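Local coordinates for protein N-acetyl-beta-D glucosaminidase (Rhizomucor miehei CAU432, PDB 4ZM6) that probably cleaves beta-N-acetylglucosaminides through its glycoside hydrolase family 3 region and transfers acetyl groups to glucosamine from acetyl-CoA through a GCN5-related N-acetyltransferase region, at residues C224-M229 / K337-N342; G284-L289 / G319-D324; N293-I298 / Q331-L336. One frame throughout, in Å; residues are numbered along the deposited sequence.

Overall arrangement
Coming from the N terminus, the chain first lays down most strands of a TIM barrel, then reaches 224-229, ahead of and into strand 227-230. Contact 1 joins this part to the end of helix 323-340 and closes the longest loop, inside which the other two contacts nest. Next come helix 281-291 (contact 2) and 293-298, which runs into strand 296-298 (contact 3). Contacts 2 and 3 cross along the chain: the link 319-322 meets helix 281-291, and helix 323-340 then meets 293-298 and, at its end, 224-229. Contacts 1 and 3 touch through Thr226 and Leu336, whereas contacts 2 and 3 meet where Leu289 packs beside Asp294.

Contact 1: residues C224-M229 / K337-N342; sequences CPTSVM and KDQFLN
Lys337 O receives the N-H groups of both Phe340 and Leu341 as helix 323-340 ends, and this last turn presents Phe340 and Gln339 to Thr226. All the closest contacts run through the threonine methyl. Thr226 CG2 lies 3.7 Å from Phe340 CE2 and 3.9 Å from Phe340 CZ, and it comes at the rim of the ring in the ring plane, not over a face. Beside it, Gln339 reaches out with CG anti to its backbone N (chi1 -165°) and the chain extended, which carries the amide to the same methyl. There Gln339 OE1 stands 3.6 Å from Thr226 CG2, a van der Waals contact. With OG1 bonded to the backbone N of Thr176, CG2 is the branch of Thr226 that meets Gln339 and Phe340. No hydrogen bond crosses between the two segments.

Lys337 NZ is held by the carbonyls of Gly40 and Pro74, and Asp338 forms a salt bridge with Arg73. The contact lies near the surface, where the last turn of helix 323-340 meets the loop leading into strand 227-230, which runs parallel between strands 178-181 and 264-267 of the barrel wall.

Contact 2: residues G284-L289 / G319-D324; sequences GALMAL and GQLDKD
Leu289, in helix 281-291, and Leu321, in the extended link between two other helices, bring their CA atoms to 7.9 Å, the nearest such pair between the two segments. The link begins at Gly319, whose positive phi of 104° takes the chain out of helix 304-318, and it ends at Asp322, the N-cap of helix 323-340.

Leu321 carries the contact from its side. Its CB points at the helix, and the forked end receives one methyl of Leu286: Leu286 CD1 is 3.7 Å from Leu321 CG, equally close to Leu321 CD2, and only slightly farther from Leu321 CD1. Leu286 gets there although its CB does not aim at the link. With CG anti to the backbone N (chi1 176°), the branch swings over to meet Leu321 at a slant. One turn further along, Leu289 adds a looser touch from the base of its side chain, Leu289 CB to Leu321 CD2 at 4.2 Å. The touching side chains are all leucines, and no hydrogen bond joins the two segments.

Polar groups hold the link at its ends instead. Asp322 OD1 accepts from Asp324 N at 3.1 Å, with the donor on the anti side of the carboxylate and 30° out of its plane. Gln320 O accepts from Gln290 NE2, tying the link to the end of the facing helix. This is helix-to-loop packing in the TIM-barrel domain, away from the acetyl-CoA site: Val311 and Ala315 of helix 304-318 also cover Leu286, and Leu321 fits in where helices 281-291 and 304-318 and the start of helix 323-340 come together.

Contact 3: residues N293-I298 / Q331-L336; sequences NDMAMI and QRVAQL
The buried carboxylate of Asp294 is shared among several donors, and the arginine of the facing helix, Arg332, makes a one-pronged, bent approach to it. Arg332 NH1 lies 2.8 Å from Asp294 OD1 in a salt bridge, but the N-H...O angle is 122°, so the hydrogen bond within it is weak. The oxygen sits at the guanidinium edge, close to its plane, and the two flat groups are turned 32° apart. Arg332, extended from CG to NE, crosses the aspartate side chain at about a right angle.

Ser329 OG donates to the same Asp294 OD1 and is the stronger partner. Asp294 OD2 takes a salt bridge from Arg256 NH2 and a hydrogen bond from the backbone N of Ile265. Two guanidiniums gathered on one carboxylate would be expected to keep it ionised.

In the TIM barrel, 293-298 leads into strand 296-298, which pairs in parallel with strand 17-19. Asp294 therefore stands ahead of the strand, at the end of the barrel where the strands begin, opposite the C-terminal strand ends that usually carry the active site in this fold, and helix 323-340 passes there. Next to the salt bridge, Met295 points its methyl end at Val333, although the modelled carbon separation is too short to trust. Met295 also rests on Ile266 and Ser41, while Leu336 packs on Val264 and Thr226.

Contact 1: residues C224-M229 / K337-N342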
loop_
_atom_site.group_PDB
_atom_site.type_symbol
_atom_site.label_atom_id
_atom_site.label_comp_id
_atom_site.label_asym_id
_atom_site.label_seq_id
_atom_site.Cartn_x
_atom_site.Cartn_y
_atom_site.Cartn_z
ATOM N N CYS A 224 3.078 -6.213 -16.957
ATOM C CA CYS A 224 1.627 -6.328 -17.077
ATOM C C CYS A 224 1.315 -7.451 -18.059
ATOM O O CYS A 224 1.893 -7.487 -19.148
ATOM C CB CYS A 224 1.007 -5.022 -17.565
ATOM S SG CYS A 224 -0.790 -5.100 -17.774
ATOM N N PRO A 225 0.408 -8.373 -17.683
ATOM C CA PRO A 225 0.173 -9.534 -18.536
ATOM C C PRO A 225 -0.639 -9.189 -19.775
ATOM O O PRO A 225 -1.382 -8.207 -19.780
ATOM C CB PRO A 225 -0.598 -10.488 -17.626
ATOM C CG PRO A 225 -1.318 -9.598 -16.681
ATOM C CD PRO A 225 -0.457 -8.384 -16.490
ATOM N N THR A 226 -0.511 -10.023 -20.801
ATOM C CA THR A 226 -1.114 -9.769 -22.102
ATOM C C THR A 226 -2.464 -10.461 -22.223
ATOM O O THR A 226 -3.257 -10.107 -23.095
ATOM C CB THR A 226 -0.194 -10.229 -23.249
ATOM O OG1 THR A 226 0.300 -11.548 -22.986
ATOM C CG2 THR A 226 0.976 -9.275 -23.403
ATOM N N SER A 227 -2.715 -11.446 -21.360
ATOM C CA SER A 227 -4.031 -12.067 -21.254
ATOM C C SER A 227 -4.350 -12.496 -19.819
ATOM O O SER A 227 -3.458 -12.630 -18.976
ATOM C CB SER A 227 -4.139 -13.272 -22.197
ATOM O OG SER A 227 -3.608 -14.445 -21.607
ATOM N N VAL A 228 -5.638 -12.701 -19.558
ATOM C CA VAL A 228 -6.121 -13.175 -18.264
ATOM C C VAL A 228 -7.038 -14.377 -18.483
ATOM O O VAL A 228 -7.922 -14.331 -19.331
ATOM C CB VAL A 228 -6.905 -12.072 -17.524
ATOM C CG1 VAL A 228 -7.512 -12.607 -16.230
ATOM C CG2 VAL A 228 -6.005 -10.878 -17.237
ATOM N N MET A 229 -6.828 -15.445 -17.718
ATOM C CA MET A 229 -7.660 -16.638 -17.829
ATOM C C MET A 229 -8.666 -16.731 -16.677
ATOM O O MET A 229 -8.310 -16.594 -15.504
ATOM C CB MET A 229 -6.795 -17.895 -17.857
ATOM C CG MET A 229 -7.566 -19.169 -18.183
ATOM S SD MET A 229 -6.586 -20.650 -17.911
ATOM C CE MET A 229 -5.471 -20.555 -19.306
ATOM N N LYS A 337 -1.508 -10.688 -31.227
ATOM C CA LYS A 337 -0.679 -11.348 -32.239
ATOM C C LYS A 337 0.400 -10.420 -32.802
ATOM O O LYS A 337 1.543 -10.831 -32.974
ATOM C CB LYS A 337 -1.541 -11.910 -33.376
ATOM C CG LYS A 337 -2.310 -13.164 -32.987
ATOM C CD LYS A 337 -2.776 -13.947 -34.199
ATOM C CE LYS A 337 -3.448 -15.243 -33.774
ATOM N NZ LYS A 337 -3.510 -16.237 -34.877
ATOM N N ASP A 338 0.038 -9.167 -33.072
ATOM C CA ASP A 338 0.991 -8.179 -33.593
ATOM C C ASP A 338 2.120 -7.872 -32.607
ATOM O O ASP A 338 3.218 -7.493 -33.019
ATOM C CB ASP A 338 0.276 -6.875 -33.973
ATOM C CG ASP A 338 -0.612 -7.026 -35.201
ATOM O OD1 ASP A 338 -0.343 -7.913 -36.036
ATOM O OD2 ASP A 338 -1.582 -6.255 -35.337
ATOM N N GLN A 339 1.848 -8.030 -31.313
ATOM C CA GLN A 339 2.860 -7.820 -30.281
ATOM C C GLN A 339 3.942 -8.901 -30.319
ATOM O O GLN A 339 5.109 -8.616 -30.067
ATOM C CB GLN A 339 2.209 -7.771 -28.891
ATOM C CG GLN A 339 3.116 -7.199 -27.804
ATOM C CD GLN A 339 2.458 -7.119 -26.432
ATOM O OE1 GLN A 339 3.132 -7.230 -25.404
ATOM N NE2 GLN A 339 1.142 -6.919 -26.408
ATOM N N PHE A 340 3.555 -10.132 -30.637
ATOM C CA PHE A 340 4.458 -11.279 -30.525
ATOM C C PHE A 340 4.771 -12.017 -31.831
ATOM O O PHE A 340 5.781 -12.716 -31.904
ATOM C CB PHE A 340 3.877 -12.288 -29.529
ATOM C CG PHE A 340 3.875 -11.812 -28.103
ATOM C CD1 PHE A 340 5.006 -11.953 -27.311
ATOM C CD2 PHE A 340 2.739 -11.242 -27.548
ATOM C CE1 PHE A 340 5.007 -11.527 -25.995
ATOM C CE2 PHE A 340 2.733 -10.814 -26.233
ATOM C CZ PHE A 340 3.869 -10.955 -25.454
ATOM N N LEU A 341 3.924 -11.875 -32.851
ATOM C CA LEU A 341 3.978 -12.758 -34.021
ATOM C C LEU A 341 4.283 -12.026 -35.326
ATOM O O LEU A 341 3.737 -10.961 -35.596
ATOM C CB LEU A 341 2.658 -13.531 -34.163
ATOM C CG LEU A 341 2.143 -14.237 -32.900
ATOM C CD1 LEU A 341 0.800 -14.900 -33.154
ATOM C CD2 LEU A 341 3.144 -15.260 -32.393
ATOM N N ASN A 342 5.177 -12.608 -36.119
ATOM C CA ASN A 342 5.423 -12.162 -37.487
ATOM C C ASN A 342 5.887 -13.351 -38.328
ATOM O O ASN A 342 6.643 -14.198 -37.852
ATOM C CB ASN A 342 6.440 -11.014 -37.525
ATOM C CG ASN A 342 7.869 -11.486 -37.340
ATOM O OD1 ASN A 342 8.503 -11.972 -38.278
ATOM N ND2 ASN A 342 8.387 -11.335 -36.130
#

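Contact 2: residues G284-L289 / G319-D324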
loop_
_atom_site.group_PDB
_atom_site.type_symbol
_atom_site.label_atom_id
_atom_site.label_comp_id
_atom_site.label_asym_id
_atom_site.label_seq_id
_atom_site.Cartn_x
_atom_site.Cartn_y
_atom_site.Cartn_z
ATOM N N GLY A 284 -21.050 -24.152 -23.660
ATOM C CA GLY A 284 -20.163 -23.399 -22.780
ATOM C C GLY A 284 -19.267 -22.432 -23.530
ATOM O O GLY A 284 -18.856 -21.414 -22.979
ATOM N N ALA A 285 -18.959 -22.751 -24.785
ATOM C CA ALA A 285 -18.207 -21.850 -25.655
ATOM C C ALA A 285 -19.009 -20.598 -25.996
ATOM O O ALA A 285 -18.470 -19.493 -25.988
ATOM C CB ALA A 285 -17.793 -22.570 -26.928
ATOM N N LEU A 286 -20.294 -20.776 -26.300
ATOM C CA LEU A 286 -21.173 -19.653 -26.638
ATOM C C LEU A 286 -21.396 -18.748 -25.434
ATOM O O LEU A 286 -21.305 -17.524 -25.544
ATOM C CB LEU A 286 -22.524 -20.155 -27.163
ATOM C CG LEU A 286 -23.590 -19.092 -27.468
ATOM C CD1 LEU A 286 -23.045 -17.985 -28.362
ATOM C CD2 LEU A 286 -24.815 -19.731 -28.105
ATOM N N MET A 287 -21.689 -19.361 -24.291
ATOM C CA MET A 287 -21.937 -18.619 -23.055
ATOM C C MET A 287 -20.686 -17.904 -22.535
ATOM O O MET A 287 -20.795 -16.908 -21.816
ATOM C CB MET A 287 -22.499 -19.551 -21.976
ATOM C CG MET A 287 -23.885 -20.099 -22.287
ATOM S SD MET A 287 -24.339 -21.469 -21.205
ATOM C CE MET A 287 -24.345 -20.668 -19.605
ATOM N N ALA A 288 -19.507 -18.414 -22.895
ATOM C CA ALA A 288 -18.237 -17.771 -22.548
ATOM C C ALA A 288 -18.089 -16.445 -23.276
ATOM O O ALA A 288 -17.868 -15.413 -22.648
ATOM C CB ALA A 288 -17.064 -18.681 -22.877
ATOM N N LEU A 289 -18.226 -16.475 -24.598
ATOM C CA LEU A 289 -18.121 -15.261 -25.407
ATOM C C LEU A 289 -19.255 -14.277 -25.122
ATOM O O LEU A 289 -19.086 -13.070 -25.297
ATOM C CB LEU A 289 -18.090 -15.605 -26.895
ATOM C CG LEU A 289 -16.883 -16.421 -27.366
ATOM C CD1 LEU A 289 -17.021 -16.747 -28.843
ATOM C CD2 LEU A 289 -15.579 -15.683 -27.105
ATOM N N GLY A 319 -28.208 -13.174 -34.035
ATOM C CA GLY A 319 -28.006 -11.993 -33.203
ATOM C C GLY A 319 -27.947 -12.377 -31.732
ATOM O O GLY A 319 -28.163 -11.532 -30.865
ATOM N N GLN A 320 -27.662 -13.655 -31.456
ATOM C CA GLN A 320 -27.415 -14.145 -30.094
ATOM C C GLN A 320 -26.001 -13.801 -29.605
ATOM O O GLN A 320 -25.681 -14.007 -28.430
ATOM C CB GLN A 320 -27.635 -15.663 -30.016
ATOM C CG GLN A 320 -29.088 -16.096 -30.154
ATOM C CD GLN A 320 -29.913 -15.801 -28.913
ATOM O OE1 GLN A 320 -29.736 -16.430 -27.869
ATOM N NE2 GLN A 320 -30.829 -14.845 -29.025
ATOM N N LEU A 321 -25.155 -13.309 -30.510
ATOM C CA LEU A 321 -23.871 -12.718 -30.153
ATOM C C LEU A 321 -23.834 -11.279 -30.646
ATOM O O LEU A 321 -24.154 -11.007 -31.806
ATOM C CB LEU A 321 -22.720 -13.508 -30.779
ATOM C CG LEU A 321 -22.347 -14.824 -30.092
ATOM C CD1 LEU A 321 -21.443 -15.658 -30.988
ATOM C CD2 LEU A 321 -21.684 -14.573 -28.744
ATOM N N ASP A 322 -23.450 -10.361 -29.764
ATOM C CA ASP A 322 -23.315 -8.963 -30.140
ATOM C C ASP A 322 -22.148 -8.841 -31.117
ATOM O O ASP A 322 -20.985 -8.967 -30.732
ATOM C CB ASP A 322 -23.097 -8.079 -28.908
ATOM C CG ASP A 322 -23.322 -6.604 -29.196
ATOM O OD1 ASP A 322 -23.127 -6.169 -30.350
ATOM O OD2 ASP A 322 -23.697 -5.869 -28.261
ATOM N N LYS A 323 -22.482 -8.618 -32.386
ATOM C CA LYS A 323 -21.494 -8.492 -33.465
ATOM C C LYS A 323 -20.483 -7.366 -33.232
ATOM O O LYS A 323 -19.329 -7.470 -33.645
ATOM C CB LYS A 323 -22.206 -8.292 -34.810
ATOM C CG LYS A 323 -22.653 -9.593 -35.471
ATOM C CD LYS A 323 -24.006 -9.475 -36.165
ATOM C CE LYS A 323 -25.130 -10.040 -35.304
ATOM N NZ LYS A 323 -26.447 -10.023 -35.999
ATOM N N ASP A 324 -20.920 -6.296 -32.575
ATOM C CA ASP A 324 -20.036 -5.182 -32.238
ATOM C C ASP A 324 -18.966 -5.599 -31.221
ATOM O O ASP A 324 -17.820 -5.151 -31.299
ATOM C CB ASP A 324 -20.858 -4.008 -31.697
ATOM C CG ASP A 324 -20.118 -2.687 -31.775
ATOM O OD1 ASP A 324 -19.118 -2.521 -31.048
ATOM O OD2 ASP A 324 -20.544 -1.810 -32.557
#

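Contact 3: residues N293-I298 / Q331-L336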
loop_
_atom_site.group_PDB
_atom_site.type_symbol
_atom_site.label_atom_id
_atom_site.label_comp_id
_atom_site.label_asym_id
_atom_site.label_seq_id
_atom_site.Cartn_x
_atom_site.Cartn_y
_atom_site.Cartn_z
ATOM N N ASN A 293 -15.739 -12.890 -22.548
ATOM C CA ASN A 293 -14.469 -13.502 -22.935
ATOM C C ASN A 293 -14.151 -13.180 -24.391
ATOM O O ASN A 293 -15.053 -13.131 -25.234
ATOM C CB ASN A 293 -14.510 -15.024 -22.764
ATOM C CG ASN A 293 -14.376 -15.462 -21.319
ATOM O OD1 ASN A 293 -13.265 -15.585 -20.800
ATOM N ND2 ASN A 293 -15.503 -15.739 -20.671
ATOM N N ASP A 294 -12.874 -12.952 -24.680
ATOM C CA ASP A 294 -12.423 -12.781 -26.053
ATOM C C ASP A 294 -12.107 -14.120 -26.715
ATOM O O ASP A 294 -12.019 -14.195 -27.934
ATOM C CB ASP A 294 -11.174 -11.900 -26.098
ATOM C CG ASP A 294 -11.455 -10.462 -25.723
ATOM O OD1 ASP A 294 -12.456 -9.898 -26.207
ATOM O OD2 ASP A 294 -10.669 -9.886 -24.947
ATOM N N MET A 295 -11.925 -15.174 -25.926
ATOM C CA MET A 295 -11.365 -16.412 -26.453
ATOM C C MET A 295 -11.877 -17.637 -25.699
ATOM O O MET A 295 -12.110 -17.574 -24.489
ATOM C CB MET A 295 -9.835 -16.339 -26.371
ATOM C CG MET A 295 -9.103 -17.123 -27.446
ATOM S SD MET A 295 -7.390 -16.602 -27.666
ATOM C CE MET A 295 -7.643 -14.943 -28.279
ATOM N N ALA A 296 -12.047 -18.745 -26.423
ATOM C CA ALA A 296 -12.527 -20.001 -25.835
ATOM C C ALA A 296 -11.526 -21.139 -26.044
ATOM O O ALA A 296 -11.013 -21.343 -27.146
ATOM C CB ALA A 296 -13.882 -20.374 -26.416
ATOM N N MET A 297 -11.269 -21.882 -24.975
ATOM C CA MET A 297 -10.289 -22.955 -24.988
ATOM C C MET A 297 -11.009 -24.298 -25.038
ATOM O O MET A 297 -11.938 -24.542 -24.263
ATOM C CB MET A 297 -9.408 -22.861 -23.741
ATOM C CG MET A 297 -8.369 -23.960 -23.591
ATOM S SD MET A 297 -7.279 -23.609 -22.198
ATOM C CE MET A 297 -6.713 -25.245 -21.729
ATOM N N ILE A 298 -10.587 -25.157 -25.964
ATOM C CA ILE A 298 -11.151 -26.500 -26.099
ATOM C C ILE A 298 -10.020 -27.502 -26.344
ATOM O O ILE A 298 -9.829 -28.002 -27.455
ATOM C CB ILE A 298 -12.209 -26.576 -27.228
ATOM C CG1 ILE A 298 -13.160 -25.370 -27.171
ATOM C CG2 ILE A 298 -12.993 -27.880 -27.121
ATOM C CD1 ILE A 298 -14.244 -25.372 -28.227
ATOM N N GLN A 331 -10.188 -7.495 -32.591
ATOM C CA GLN A 331 -9.223 -6.398 -32.500
ATOM C C GLN A 331 -8.160 -6.675 -31.420
ATOM O O GLN A 331 -6.962 -6.496 -31.662
ATOM C CB GLN A 331 -9.975 -5.078 -32.222
ATOM C CG GLN A 331 -9.136 -3.886 -31.771
ATOM C CD GLN A 331 -8.653 -3.011 -32.918
ATOM O OE1 GLN A 331 -8.708 -1.779 -32.838
ATOM N NE2 GLN A 331 -8.173 -3.640 -33.990
ATOM N N ARG A 332 -8.602 -7.110 -30.240
ATOM C CA ARG A 332 -7.694 -7.415 -29.128
ATOM C C ARG A 332 -6.764 -8.578 -29.450
ATOM O O ARG A 332 -5.596 -8.580 -29.044
ATOM C CB ARG A 332 -8.478 -7.736 -27.850
ATOM C CG ARG A 332 -9.163 -6.537 -27.210
ATOM C CD ARG A 332 -9.774 -6.912 -25.869
ATOM N NE ARG A 332 -10.780 -5.952 -25.402
ATOM C CZ ARG A 332 -12.103 -6.089 -25.531
ATOM N NH1 ARG A 332 -12.637 -7.154 -26.120
ATOM N NH2 ARG A 332 -12.906 -5.146 -25.059
ATOM N N VAL A 333 -7.288 -9.564 -30.175
ATOM C CA VAL A 333 -6.505 -10.736 -30.573
ATOM C C VAL A 333 -5.509 -10.382 -31.678
ATOM O O VAL A 333 -4.413 -10.939 -31.727
ATOM C CB VAL A 333 -7.415 -11.889 -31.039
ATOM C CG1 VAL A 333 -6.586 -13.083 -31.499
ATOM C CG2 VAL A 333 -8.358 -12.294 -29.917
ATOM N N ALA A 334 -5.896 -9.468 -32.564
ATOM C CA ALA A 334 -4.980 -8.944 -33.577
ATOM C C ALA A 334 -3.819 -8.207 -32.903
ATOM O O ALA A 334 -2.652 -8.498 -33.172
ATOM C CB ALA A 334 -5.713 -8.019 -34.536
ATOM N N GLN A 335 -4.152 -7.267 -32.019
ATOM C CA GLN A 335 -3.150 -6.543 -31.231
ATOM C C GLN A 335 -2.185 -7.496 -30.522
ATOM O O GLN A 335 -0.967 -7.303 -30.567
ATOM C CB GLN A 335 -3.828 -5.624 -30.202
ATOM C CG GLN A 335 -4.250 -4.270 -30.758
ATOM C CD GLN A 335 -5.379 -3.622 -29.965
ATOM O OE1 GLN A 335 -6.444 -4.213 -29.781
ATOM N NE2 GLN A 335 -5.154 -2.396 -29.505
ATOM N N LEU A 336 -2.735 -8.524 -29.879
ATOM C CA LEU A 336 -1.924 -9.492 -29.149
ATOM C C LEU A 336 -0.988 -10.244 -30.088
ATOM O O LEU A 336 0.192 -10.406 -29.789
ATOM C CB LEU A 336 -2.808 -10.478 -28.373
ATOM C CG LEU A 336 -2.077 -11.510 -27.501
ATOM C CD1 LEU A 336 -1.022 -10.855 -26.629
ATOM C CD2 LEU A 336 -3.051 -12.289 -26.635
#